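Local coordinates for protein putative NAD dependent dehydrogenase (Micromonospora echinospora, PDB 6NOR) that binds NAD and probably acts as an oxidoreductase of the GFO/IDH/MocA family in the biosynthesis of gentamicin, at residues A[200-205]-A[249-254]. Numbering follows the deposited sequence.
Sequences WHAVEL and CDVSWA
Ala202 and Cys249 meet side chain to side chain where helix 199-209 packs on strand 246-252, part of the mixed beta-sheet in the C-terminal domain of this putative dehydrogenase of the GFO/IDH/MocA family. Over residues 200-205 and 249-252 helix and strand run nearly antiparallel, with axes 8.3 Å apart at closest approach and an angle of 162° between them. The methyl of Ala202 points at the sheet, and its CB lies 3.7 Å from CB of Cys249. With so small a side chain at this point, the two backbones come close: CA of Ala202 and CA of Cys249 are 5.7 Å apart. Val251, two residues along on the same face of the strand, sends one branch to the same methyl, its CG1 standing 4.1 Å from Ala202 CB. Ala202 also touches Val172 on the adjoining strand 167-175, so its methyl bears on two strands of the sheet.

Between Cys249 and Val251, Asp250 turns to the other face, where its OD2 forms salt bridges with Arg171 and Arg175 and a hydrogen bond with Gln248 of the second subunit. One helical residue before Ala202, His201 touches NAD and makes a weak hydrogen bond to Lys116, so the helix that lies on the sheet also contributes to the cofactor pocket. No hydrogen bond joins the two segments; the contact is buried and made by apolar groups and the thiol. In Cys249 the sulfur stands beside the backbone N (chi1 -57°) and anti to the carbonyl carbon of Cys249, which carries it past the Ala202 methyl to the helix backbone: SG lies 3.8 Å from the carbonyl carbon of Ala202 and 4.0 Å from CG2 of Val203.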
loop_
_atom_site.group_PDB
_atom_site.type_symbol
_atom_site.label_atom_id
_atom_site.label_comp_id
_atom_site.label_asym_id
_atom_site.label_seq_id
_atom_site.Cartn_x
_atom_site.Cartn_y
_atom_site.Cartn_z
ATOM N N TRP A 200 10.855 6.139 24.637
ATOM C CA TRP A 200 12.300 6.093 24.535
ATOM C C TRP A 200 12.736 5.997 23.075
ATOM O O TRP A 200 13.552 6.784 22.610
ATOM C CB TRP A 200 12.900 4.912 25.311
ATOM C CG TRP A 200 14.390 4.908 25.175
ATOM C CD1 TRP A 200 15.124 4.443 24.115
ATOM C CD2 TRP A 200 15.329 5.441 26.098
ATOM N NE1 TRP A 200 16.450 4.649 24.332
ATOM C CE2 TRP A 200 16.605 5.255 25.551
ATOM C CE3 TRP A 200 15.214 6.043 27.352
ATOM C CZ2 TRP A 200 17.753 5.656 26.198
ATOM C CZ3 TRP A 200 16.349 6.434 27.993
ATOM C CH2 TRP A 200 17.609 6.240 27.422
ATOM N N HIS A 201 12.195 5.014 22.365
ATOM C CA HIS A 201 12.547 4.809 20.970
ATOM C C HIS A 201 12.104 5.919 20.074
ATOM O O HIS A 201 12.822 6.320 19.169
ATOM C CB HIS A 201 11.930 3.533 20.460
ATOM C CG HIS A 201 12.486 2.314 21.093
ATOM N ND1 HIS A 201 13.812 1.972 20.985
ATOM C CD2 HIS A 201 11.904 1.342 21.828
ATOM C CE1 HIS A 201 14.024 0.838 21.618
ATOM N NE2 HIS A 201 12.881 0.438 22.141
ATOM N N ALA A 202 10.900 6.397 20.305
ATOM C CA ALA A 202 10.355 7.403 19.436
ATOM C C ALA A 202 11.230 8.656 19.532
ATOM O O ALA A 202 11.577 9.255 18.521
ATOM C CB ALA A 202 8.905 7.700 19.792
ATOM N N VAL A 203 11.622 9.019 20.749
ATOM C CA VAL A 203 12.424 10.228 20.932
ATOM C C VAL A 203 13.821 10.046 20.345
ATOM O O VAL A 203 14.331 10.937 19.698
ATOM C CB VAL A 203 12.516 10.627 22.404
ATOM C CG1 VAL A 203 13.517 11.739 22.572
ATOM C CG2 VAL A 203 11.146 11.087 22.899
ATOM N N GLU A 204 14.421 8.880 20.521
ATOM C CA GLU A 204 15.736 8.653 19.948
ATOM C C GLU A 204 15.674 8.724 18.407
ATOM O O GLU A 204 16.516 9.372 17.781
ATOM C CB GLU A 204 16.312 7.305 20.415
ATOM C CG GLU A 204 17.793 7.105 20.081
ATOM C CD GLU A 204 18.445 5.906 20.800
ATOM O OE1 GLU A 204 17.715 5.053 21.345
ATOM O OE2 GLU A 204 19.697 5.817 20.812
ATOM N N LEU A 205 14.666 8.086 17.811
ATOM C CA LEU A 205 14.479 8.104 16.357
ATOM C C LEU A 205 14.259 9.505 15.825
ATOM O O LEU A 205 14.869 9.870 14.837
ATOM C CB LEU A 205 13.310 7.225 15.948
ATOM C CG LEU A 205 13.629 5.740 16.064
ATOM C CD1 LEU A 205 12.359 4.886 16.027
ATOM C CD2 LEU A 205 14.615 5.336 14.964
ATOM N N CYS A 249 6.017 12.581 18.807
ATOM C CA CYS A 249 6.110 11.177 19.176
ATOM C C CYS A 249 4.752 10.728 19.658
ATOM O O CYS A 249 4.225 11.249 20.634
ATOM C CB CYS A 249 7.163 10.963 20.250
ATOM S SG CYS A 249 8.756 11.570 19.717
ATOM N N ASP A 250 4.175 9.784 18.931
ATOM C CA ASP A 250 2.860 9.242 19.224
ATOM C C ASP A 250 3.078 7.804 19.687
ATOM O O ASP A 250 3.518 6.977 18.911
ATOM C CB ASP A 250 1.985 9.326 17.966
ATOM C CG ASP A 250 0.554 8.848 18.174
ATOM O OD1 ASP A 250 0.287 8.018 19.070
ATOM O OD2 ASP A 250 -0.314 9.284 17.385
ATOM N N VAL A 251 2.817 7.510 20.954
ATOM C CA VAL A 251 3.006 6.149 21.444
ATOM C C VAL A 251 1.776 5.637 22.171
ATOM O O VAL A 251 1.029 6.393 22.755
ATOM C CB VAL A 251 4.225 6.041 22.378
ATOM C CG1 VAL A 251 5.510 6.498 21.653
ATOM C CG2 VAL A 251 3.994 6.808 23.684
ATOM N N SER A 252 1.560 4.335 22.125
ATOM C CA SER A 252 0.369 3.760 22.708
ATOM C C SER A 252 0.562 2.298 23.024
ATOM O O SER A 252 1.186 1.577 22.258
ATOM C CB SER A 252 -0.823 3.920 21.764
ATOM O OG SER A 252 -1.967 3.294 22.301
ATOM N N TRP A 253 0.005 1.887 24.159
ATOM C CA TRP A 253 -0.083 0.495 24.581
ATOM C C TRP A 253 -1.464 -0.088 24.319
ATOM O O TRP A 253 -1.719 -1.232 24.630
ATOM C CB TRP A 253 0.202 0.361 26.066
ATOM C CG TRP A 253 1.634 0.315 26.489
ATOM C CD1 TRP A 253 2.748 0.208 25.699
ATOM C CD2 TRP A 253 2.097 0.383 27.825
ATOM N NE1 TRP A 253 3.875 0.187 26.471
ATOM C CE2 TRP A 253 3.504 0.297 27.786
ATOM C CE3 TRP A 253 1.460 0.488 29.063
ATOM C CZ2 TRP A 253 4.282 0.315 28.941
ATOM C CZ3 TRP A 253 2.236 0.517 30.209
ATOM C CH2 TRP A 253 3.627 0.426 30.140
ATOM N N ALA A 254 -2.371 0.705 23.766
ATOM C CA ALA A 254 -3.749 0.250 23.667
ATOM C C ALA A 254 -4.183 0.101 22.224
ATOM O O ALA A 254 -5.370 0.202 21.911
ATOM C CB ALA A 254 -4.667 1.200 24.401
#